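Local coordinates for ionotropic glutamate receptor bacterial homologue (Nostoc punctiforme, PDB 2PYY), which binds L-glutamate in the cleft of its ligand-binding core and probably serves as the sensor part of a bacterial glutamate receptor channel, at residues B[112-117]-B[150-155]; B[80-85]-B[199-204]; B[90-95]-B[154-159]. All blocks are in the same frame, centred on the assembly; numbering follows the deposited sequence.

How the contacts relate
Contacts 1 and 3 sit side by side in one lobe of the ligand-binding core, their centres about 9 Å apart. They share Ala154 and Val155. Strand 154-158 runs between its two partners, parallel to strand 114-118 and antiparallel to strand 86-94. Contact 2 lies on the other side of the chain's centre, its centre about 35 Å from contact 1 and 28 Å from contact 3. Along the chain 80-85 comes first, then 90-95, 112-117, 150-155 with 154-159, and last 199-204. Contact 2 therefore brackets the other two. Strands 80-81 and 86-94 belong to the same mixed sheet, and in contact 3 the end of strand 154-158 brings Phe157 and Asp158 to the bound glutamate.

Contact 1: B[112-117]-B[150-155]; sequences GKVVAT and KKADAV
Asp153 reaches across to the backbone of Val114. Its CB lies 3.6 Å from Val114 O, and its CG 3.9 Å from Val114 N. CG sits beside its own backbone N and anti to the carbonyl carbon (chi1 -56°), which brings the carboxylate to the N-H of Val114. At the tip, Asp153 OD1 accepts a hydrogen bond from Val114 N at 3.0 Å. The N-H points well at the oxygen (164°) but comes from above the carboxylate plane. The same OD1 touches Lys113 CB and CD. The ammonium of Lys113 goes elsewhere, to a salt bridge with Asp103.

The main chain of Asp153 bonds to the same residue: Asp153 N donates to Val114 O at 2.9 Å. Val114 O also receives a weak bond from Ala154 N. The two chains then pair as parallel strands, with Val115 opposite Ala154 and Ala116 opposite Val155. Ala116 N donates to Ala154 O at 2.9 Å, and Val115 CA brings its hydrogen to that same oxygen.

Small side chains fill one face. Ala116 CB meets Ala152 CB at 3.7 Å, and Ala146 of helix 140-148 packs on both. Val155 has CG1 anti to its backbone N (chi1 173°), which lays this methyl against Ala116 O at 3.3 Å. On the other face Val115 packs on Leu127 of helix 122-129. The pairing joins neighbouring strands 114-118 and 154-158 of the mixed sheet. Asp153 takes up both the N-H and the C=O of Val114, its carboxylate standing in for a backbone acceptor next to the first bridge.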
loop_
_atom_site.group_PDB
_atom_site.type_symbol
_atom_site.label_atom_id
_atom_site.label_comp_id
_atom_site.label_asym_id
_atom_site.label_seq_id
_atom_site.Cartn_x
_atom_site.Cartn_y
_atom_site.Cartn_z
ATOM N N GLY B 112 7.725 6.583 19.593
ATOM C CA GLY B 112 7.724 6.691 21.039
ATOM C C GLY B 112 6.331 6.953 21.558
ATOM O O GLY B 112 6.133 7.159 22.754
ATOM N N LYS B 113 5.359 6.951 20.651
ATOM C CA LYS B 113 3.954 7.174 21.000
ATOM C C LYS B 113 3.125 5.952 20.592
ATOM O O LYS B 113 3.637 5.029 19.962
ATOM C CB LYS B 113 3.417 8.404 20.258
ATOM C CG LYS B 113 4.150 9.697 20.551
ATOM C CD LYS B 113 3.924 10.154 21.984
ATOM C CE LYS B 113 4.644 11.462 22.254
ATOM N NZ LYS B 113 4.463 11.902 23.669
ATOM N N VAL B 114 1.844 5.971 20.950
ATOM C CA VAL B 114 0.903 4.896 20.627
ATOM C C VAL B 114 -0.190 5.446 19.710
ATOM O O VAL B 114 -0.947 6.337 20.101
ATOM C CB VAL B 114 0.222 4.334 21.891
ATOM C CG1 VAL B 114 -0.855 3.334 21.494
ATOM C CG2 VAL B 114 1.259 3.662 22.793
ATOM N N VAL B 115 -0.270 4.907 18.498
ATOM C CA VAL B 115 -1.257 5.350 17.518
ATOM C C VAL B 115 -2.314 4.287 17.219
ATOM O O VAL B 115 -1.978 3.161 16.875
ATOM C CB VAL B 115 -0.562 5.737 16.208
ATOM C CG1 VAL B 115 -1.592 6.187 15.186
ATOM C CG2 VAL B 115 0.454 6.836 16.478
ATOM N N ALA B 116 -3.586 4.653 17.348
ATOM C CA ALA B 116 -4.684 3.728 17.090
ATOM C C ALA B 116 -5.167 3.792 15.648
ATOM O O ALA B 116 -5.149 4.850 15.015
ATOM C CB ALA B 116 -5.837 4.022 18.024
ATOM N N THR B 117 -5.587 2.643 15.131
ATOM C CA THR B 117 -6.105 2.541 13.777
ATOM C C THR B 117 -6.775 1.173 13.644
ATOM O O THR B 117 -6.751 0.365 14.581
ATOM C CB THR B 117 -4.972 2.705 12.721
ATOM O OG1 THR B 117 -5.553 2.923 11.429
ATOM C CG2 THR B 117 -4.087 1.468 12.671
ATOM N N LYS B 150 -7.873 8.191 25.864
ATOM C CA LYS B 150 -6.450 8.453 25.980
ATOM C C LYS B 150 -5.604 7.191 25.914
ATOM O O LYS B 150 -4.388 7.239 26.109
ATOM C CB LYS B 150 -6.143 9.225 27.261
ATOM C CG LYS B 150 -6.112 10.723 27.062
ATOM C CD LYS B 150 -5.451 11.419 28.240
ATOM C CE LYS B 150 -5.031 12.842 27.878
ATOM N NZ LYS B 150 -6.183 13.683 27.431
ATOM N N LYS B 151 -6.241 6.058 25.635
ATOM C CA LYS B 151 -5.506 4.799 25.516
ATOM C C LYS B 151 -4.467 4.995 24.423
ATOM O O LYS B 151 -3.386 4.405 24.448
ATOM C CB LYS B 151 -6.446 3.652 25.130
ATOM C CG LYS B 151 -7.619 3.463 26.067
ATOM C CD LYS B 151 -8.443 2.244 25.679
ATOM C CE LYS B 151 -9.645 2.073 26.601
ATOM N NZ LYS B 151 -10.314 0.753 26.418
ATOM N N ALA B 152 -4.810 5.836 23.456
ATOM C CA ALA B 152 -3.917 6.142 22.349
ATOM C C ALA B 152 -3.651 7.642 22.372
ATOM O O ALA B 152 -4.501 8.422 22.794
ATOM C CB ALA B 152 -4.559 5.736 21.026
ATOM N N ASP B 153 -2.469 8.027 21.905
ATOM C CA ASP B 153 -2.047 9.424 21.863
ATOM C C ASP B 153 -2.571 10.107 20.602
ATOM O O ASP B 153 -2.887 11.302 20.604
ATOM C CB ASP B 153 -0.518 9.491 21.879
ATOM C CG ASP B 153 0.085 8.776 23.077
ATOM O OD1 ASP B 153 1.136 8.110 22.909
ATOM O OD2 ASP B 153 -0.494 8.897 24.179
ATOM N N ALA B 154 -2.645 9.330 19.529
ATOM C CA ALA B 154 -3.115 9.823 18.248
ATOM C C ALA B 154 -3.748 8.704 17.430
ATOM O O ALA B 154 -3.727 7.537 17.822
ATOM C CB ALA B 154 -1.954 10.421 17.467
ATOM N N VAL B 155 -4.310 9.084 16.290
ATOM C CA VAL B 155 -4.925 8.146 15.363
ATOM C C VAL B 155 -4.415 8.462 13.957
ATOM O O VAL B 155 -4.311 9.626 13.573
ATOM C CB VAL B 155 -6.464 8.283 15.354
ATOM C CG1 VAL B 155 -7.057 7.426 14.250
ATOM C CG2 VAL B 155 -7.041 7.895 16.692
#

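Contact 2: B[80-85]-B[199-204]; sequences DFSLPI and PINQAL
The backbone at Ser82 passes helix 197-209 beside Asn201, their CA atoms 5.9 Å apart. The chain then runs on along the helix, and Ile85 comes level with Leu204. No backbone bond joins the two segments. Asn201 makes the polar link with its side chain. Its OD1 accepts a hydrogen bond from Leu83 N at 3.0 Å, the donor standing above the amide plane, 42° out of it. Ser82 CB presses on the same oxygen at 3.2 Å. Asn201 ND2 donates to a water at 2.9 Å, which donates to Phe81 O. Replacing Asn201 with an alanine would probably leave Leu83 N without this acceptor and the water without its donor.

Leu83 CG lies against the amide carbon of Asn201 at 3.7 Å, and CD1 against Asn201 CB. Ser82 OG donates to Leu83 O and also bonds Ile188 N. Leu204 has CG anti to its backbone N (chi1 -176°), and its CD2 meets Pro84 O at 3.5 Å and Ile85 CG2 at 4.0 Å. The contact joins the chain linking strands 80-81 and 86-94 of the mixed sheet to helix 197-209, whose Ile200 also packs on Ile188 of strand 175-190. Leu83 also packs on Ile71 of the third subunit, at a subunit interface. One buried amide ties the backbone of Leu83 to the helix directly and that of Phe81 through water.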
loop_
_atom_site.group_PDB
_atom_site.type_symbol
_atom_site.label_atom_id
_atom_site.label_comp_id
_atom_site.label_asym_id
_atom_site.label_seq_id
_atom_site.Cartn_x
_atom_site.Cartn_y
_atom_site.Cartn_z
ATOM N N ASP B 80 -6.237 -8.130 -8.455
ATOM C CA ASP B 80 -6.278 -7.141 -9.521
ATOM C C ASP B 80 -7.085 -5.921 -9.060
ATOM O O ASP B 80 -7.941 -6.029 -8.182
ATOM C CB ASP B 80 -6.919 -7.744 -10.773
ATOM C CG ASP B 80 -6.054 -7.582 -12.010
ATOM O OD1 ASP B 80 -5.159 -6.713 -11.991
ATOM O OD2 ASP B 80 -6.285 -8.307 -13.003
ATOM N N PHE B 81 -6.803 -4.771 -9.658
ATOM C CA PHE B 81 -7.497 -3.541 -9.327
ATOM C C PHE B 81 -7.973 -2.826 -10.585
ATOM O O PHE B 81 -7.353 -2.933 -11.638
ATOM C CB PHE B 81 -6.579 -2.584 -8.559
ATOM C CG PHE B 81 -6.486 -2.864 -7.088
ATOM C CD1 PHE B 81 -5.399 -3.551 -6.566
ATOM C CD2 PHE B 81 -7.489 -2.446 -6.225
ATOM C CE1 PHE B 81 -5.309 -3.820 -5.197
ATOM C CE2 PHE B 81 -7.413 -2.709 -4.855
ATOM C CZ PHE B 81 -6.322 -3.398 -4.344
ATOM N N SER B 82 -9.088 -2.114 -10.466
ATOM C CA SER B 82 -9.599 -1.337 -11.572
ATOM C C SER B 82 -8.762 -0.070 -11.492
ATOM O O SER B 82 -7.852 0.033 -10.657
ATOM C CB SER B 82 -11.031 -0.924 -11.320
ATOM O OG SER B 82 -11.063 0.035 -10.274
ATOM N N LEU B 83 -9.081 0.889 -12.349
ATOM C CA LEU B 83 -8.414 2.178 -12.323
ATOM C C LEU B 83 -8.825 2.792 -10.997
ATOM O O LEU B 83 -9.869 2.455 -10.460
ATOM C CB LEU B 83 -8.946 3.049 -13.459
ATOM C CG LEU B 83 -8.464 2.607 -14.831
ATOM C CD1 LEU B 83 -9.264 3.296 -15.952
ATOM C CD2 LEU B 83 -6.991 2.922 -14.933
ATOM N N PRO B 84 -8.014 3.698 -10.448
ATOM C CA PRO B 84 -8.358 4.332 -9.171
ATOM C C PRO B 84 -9.728 5.014 -9.211
ATOM O O PRO B 84 -10.102 5.609 -10.224
ATOM C CB PRO B 84 -7.214 5.329 -8.954
ATOM C CG PRO B 84 -6.684 5.578 -10.348
ATOM C CD PRO B 84 -6.740 4.209 -10.975
ATOM N N ILE B 85 -10.485 4.915 -8.119
ATOM C CA ILE B 85 -11.804 5.551 -8.075
ATOM C C ILE B 85 -11.774 6.780 -7.189
ATOM O O ILE B 85 -12.759 7.518 -7.113
ATOM C CB ILE B 85 -12.893 4.635 -7.479
ATOM C CG1 ILE B 85 -12.479 4.225 -6.057
ATOM C CG2 ILE B 85 -13.132 3.457 -8.390
ATOM C CD1 ILE B 85 -13.489 3.408 -5.319
ATOM N N PRO B 199 -14.435 -3.862 -18.400
ATOM C CA PRO B 199 -15.718 -3.162 -18.530
ATOM C C PRO B 199 -15.948 -2.163 -17.390
ATOM O O PRO B 199 -16.638 -1.156 -17.562
ATOM C CB PRO B 199 -16.743 -4.300 -18.535
ATOM C CG PRO B 199 -16.079 -5.354 -17.747
ATOM C CD PRO B 199 -14.648 -5.308 -18.259
ATOM N N ILE B 200 -15.373 -2.440 -16.225
ATOM C CA ILE B 200 -15.520 -1.527 -15.103
ATOM C C ILE B 200 -14.706 -0.281 -15.411
ATOM O O ILE B 200 -15.173 0.837 -15.213
ATOM C CB ILE B 200 -15.021 -2.172 -13.769
ATOM C CG1 ILE B 200 -16.054 -3.176 -13.268
ATOM C CG2 ILE B 200 -14.796 -1.100 -12.705
ATOM C CD1 ILE B 200 -15.682 -3.852 -11.950
ATOM N N ASN B 201 -13.492 -0.471 -15.916
ATOM C CA ASN B 201 -12.645 0.668 -16.247
ATOM C C ASN B 201 -13.331 1.509 -17.306
ATOM O O ASN B 201 -13.384 2.732 -17.205
ATOM C CB ASN B 201 -11.287 0.184 -16.758
ATOM C CG ASN B 201 -10.432 -0.387 -15.658
ATOM O OD1 ASN B 201 -10.760 -0.270 -14.483
ATOM N ND2 ASN B 201 -9.312 -0.991 -16.032
ATOM N N GLN B 202 -13.852 0.834 -18.324
ATOM C CA GLN B 202 -14.551 1.496 -19.421
ATOM C C GLN B 202 -15.723 2.310 -18.851
ATOM O O GLN B 202 -15.920 3.475 -19.205
ATOM C CB GLN B 202 -15.049 0.430 -20.404
ATOM C CG GLN B 202 -15.858 0.934 -21.580
ATOM C CD GLN B 202 -15.009 1.582 -22.655
ATOM O OE1 GLN B 202 -13.824 1.271 -22.803
ATOM N NE2 GLN B 202 -15.618 2.474 -23.426
ATOM N N ALA B 203 -16.500 1.689 -17.965
ATOM C CA ALA B 203 -17.636 2.367 -17.346
ATOM C C ALA B 203 -17.196 3.597 -16.552
ATOM O O ALA B 203 -17.733 4.688 -16.734
ATOM C CB ALA B 203 -18.408 1.396 -16.425
ATOM N N LEU B 204 -16.218 3.414 -15.665
ATOM C CA LEU B 204 -15.703 4.510 -14.841
ATOM C C LEU B 204 -15.211 5.677 -15.698
ATOM O O LEU B 204 -15.471 6.845 -15.394
ATOM C CB LEU B 204 -14.547 4.020 -13.965
ATOM C CG LEU B 204 -13.957 5.027 -12.974
ATOM C CD1 LEU B 204 -15.016 5.415 -11.955
ATOM C CD2 LEU B 204 -12.744 4.417 -12.253
HETATM O O HOH W 1 -7.294 -2.031 -14.294
#

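Contact 3: B[90-95]-B[154-159]; sequences LQIMVR and AVVFDA. With GLU (glutamic acid), chain E.
Leu90 begins the pairing by packing its CB on Val156 CG1 at 4.1 Å. Its CA points a hydrogen at Phe157 O. Gln91 and Phe157 then form a hydrogen-bonded antiparallel pair. Gln91 N donates to Phe157 O at 3.0 Å, and Phe157 N returns a bond to Gln91 O in the carbonyl plane. The Gln91 side chain leaves anti to its backbone N (chi1 -165°) and runs extended over Ala159, whose CB touches OE1 at 3.4 Å. Its NE2 makes a weak bond to Gly178 O.

Ile92 faces Val156 as a non-hydrogen-bonded pair, with CG1 at 4.2 Å from Val156 CG2. Both pack on Leu181 of strand 175-190. These strands lie inside a mixed sheet, in one lobe of a two-lobed, periplasmic-binding-protein-like core, in which the ligand is held between the lobes. Strand 154-158 runs to that cleft. At its end Asp158 OD2 accepts a hydrogen bond from the amino nitrogen of the bound glutamate at 2.6 Å. Tyr186 OH is a second partner of this oxygen. Phe157 turns its ring edge to the ligand's side-chain carboxylate: OE1 lies in the ring plane, and CZ is 3.9 Å from CD. Asp158 OD1 rests over one face of that ring, toward the rim.

Met93 and Val155 exchange two backbone bonds, each 2.8 Å between N and O. Their side chains lie alongside each other, and the Met93 chain bends at its end to bring CE to Val155 CB. Val94 follows, its CG1 pressed tightly against Ala154 CB at 3.5 Å.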
loop_
_atom_site.group_PDB
_atom_site.type_symbol
_atom_site.label_atom_id
_atom_site.label_comp_id
_atom_site.label_asym_id
_atom_site.label_seq_id
_atom_site.Cartn_x
_atom_site.Cartn_y
_atom_site.Cartn_z
ATOM N N LEU B 90 -3.053 8.670 4.093
ATOM C CA LEU B 90 -3.053 8.611 5.549
ATOM C C LEU B 90 -2.783 9.980 6.140
ATOM O O LEU B 90 -2.029 10.774 5.574
ATOM C CB LEU B 90 -1.986 7.634 6.030
ATOM C CG LEU B 90 -2.020 6.245 5.394
ATOM C CD1 LEU B 90 -0.841 5.423 5.893
ATOM C CD2 LEU B 90 -3.339 5.567 5.717
ATOM N N GLN B 91 -3.398 10.255 7.280
ATOM C CA GLN B 91 -3.200 11.526 7.951
ATOM C C GLN B 91 -3.287 11.316 9.456
ATOM O O GLN B 91 -3.837 10.318 9.919
ATOM C CB GLN B 91 -4.250 12.535 7.487
ATOM C CG GLN B 91 -3.927 13.976 7.847
ATOM C CD GLN B 91 -4.494 14.954 6.840
ATOM O OE1 GLN B 91 -5.667 14.869 6.474
ATOM N NE2 GLN B 91 -3.664 15.896 6.383
ATOM N N ILE B 92 -2.744 12.265 10.209
ATOM C CA ILE B 92 -2.738 12.182 11.660
ATOM C C ILE B 92 -3.889 12.964 12.295
ATOM O O ILE B 92 -4.287 14.019 11.795
ATOM C CB ILE B 92 -1.397 12.719 12.238
ATOM C CG1 ILE B 92 -0.210 12.024 11.562
ATOM C CG2 ILE B 92 -1.347 12.482 13.731
ATOM C CD1 ILE B 92 1.152 12.570 11.973
ATOM N N MET B 93 -4.424 12.426 13.391
ATOM C CA MET B 93 -5.507 13.053 14.143
ATOM C C MET B 93 -5.240 12.872 15.638
ATOM O O MET B 93 -4.976 11.759 16.095
ATOM C CB MET B 93 -6.859 12.421 13.790
ATOM C CG MET B 93 -8.023 12.978 14.600
ATOM S SD MET B 93 -9.655 12.350 14.108
ATOM C CE MET B 93 -9.672 10.716 14.971
ATOM N N VAL B 94 -5.294 13.967 16.394
ATOM C CA VAL B 94 -5.057 13.916 17.837
ATOM C C VAL B 94 -6.175 14.642 18.573
ATOM O O VAL B 94 -7.006 15.297 17.948
ATOM C CB VAL B 94 -3.705 14.573 18.216
ATOM C CG1 VAL B 94 -2.545 13.825 17.558
ATOM C CG2 VAL B 94 -3.696 16.028 17.793
ATOM N N ARG B 95 -6.205 14.509 19.897
ATOM C CA ARG B 95 -7.220 15.178 20.707
ATOM C C ARG B 95 -6.942 16.673 20.743
ATOM O O ARG B 95 -5.786 17.091 20.764
ATOM C CB ARG B 95 -7.209 14.632 22.135
ATOM C CG ARG B 95 -8.026 13.373 22.323
ATOM C CD ARG B 95 -7.946 12.847 23.750
ATOM N NE ARG B 95 -6.726 12.080 23.977
ATOM C CZ ARG B 95 -5.550 12.608 24.298
ATOM N NH1 ARG B 95 -5.422 13.920 24.444
ATOM N NH2 ARG B 95 -4.495 11.819 24.456
ATOM N N ALA B 154 -2.645 9.330 19.529
ATOM C CA ALA B 154 -3.115 9.823 18.248
ATOM C C ALA B 154 -3.748 8.704 17.430
ATOM O O ALA B 154 -3.727 7.537 17.822
ATOM C CB ALA B 154 -1.954 10.421 17.467
ATOM N N VAL B 155 -4.310 9.084 16.290
ATOM C CA VAL B 155 -4.925 8.146 15.363
ATOM C C VAL B 155 -4.415 8.462 13.957
ATOM O O VAL B 155 -4.311 9.626 13.573
ATOM C CB VAL B 155 -6.464 8.283 15.354
ATOM C CG1 VAL B 155 -7.057 7.426 14.250
ATOM C CG2 VAL B 155 -7.041 7.895 16.692
ATOM N N VAL B 156 -4.078 7.428 13.201
ATOM C CA VAL B 156 -3.624 7.594 11.826
ATOM C C VAL B 156 -4.563 6.749 10.972
ATOM O O VAL B 156 -4.682 5.543 11.168
ATOM C CB VAL B 156 -2.179 7.099 11.620
ATOM C CG1 VAL B 156 -1.840 7.097 10.139
ATOM C CG2 VAL B 156 -1.208 8.004 12.372
ATOM N N PHE B 157 -5.229 7.391 10.021
ATOM C CA PHE B 157 -6.170 6.691 9.175
ATOM C C PHE B 157 -6.387 7.478 7.887
ATOM O O PHE B 157 -5.761 8.523 7.665
ATOM C CB PHE B 157 -7.471 6.512 9.964
ATOM C CG PHE B 157 -8.322 5.374 9.496
ATOM C CD1 PHE B 157 -7.763 4.145 9.197
ATOM C CD2 PHE B 157 -9.702 5.529 9.382
ATOM C CE1 PHE B 157 -8.574 3.068 8.787
ATOM C CE2 PHE B 157 -10.522 4.466 8.975
ATOM C CZ PHE B 157 -9.959 3.235 8.677
ATOM N N ASP B 158 -7.262 6.975 7.030
ATOM C CA ASP B 158 -7.547 7.636 5.755
ATOM C C ASP B 158 -8.096 9.058 5.970
ATOM O O ASP B 158 -9.096 9.254 6.667
ATOM C CB ASP B 158 -8.522 6.763 4.965
ATOM C CG ASP B 158 -7.966 5.372 4.720
ATOM O OD1 ASP B 158 -7.639 4.684 5.700
ATOM O OD2 ASP B 158 -7.850 4.967 3.560
ATOM N N ALA B 159 -7.426 10.042 5.371
ATOM C CA ALA B 159 -7.811 11.453 5.518
ATOM C C ALA B 159 -9.298 11.757 5.318
ATOM O O ALA B 159 -9.915 12.443 6.142
ATOM C CB ALA B 159 -6.962 12.332 4.581
HETATM N N GLU E . -7.942 2.445 2.902
HETATM C CA GLU E . -7.700 1.477 4.012
HETATM C C GLU E . -7.149 0.171 3.448
HETATM O O GLU E . -7.428 -0.116 2.265
HETATM C CB GLU E . -9.005 1.194 4.758
HETATM C CG GLU E . -8.838 0.309 5.989
HETATM C CD GLU E . -10.167 -0.084 6.623
HETATM O OE1 GLU E . -10.152 -0.623 7.748
HETATM O OE2 GLU E . -11.220 0.143 5.990
HETATM O OXT GLU E . -6.453 -0.553 4.190
#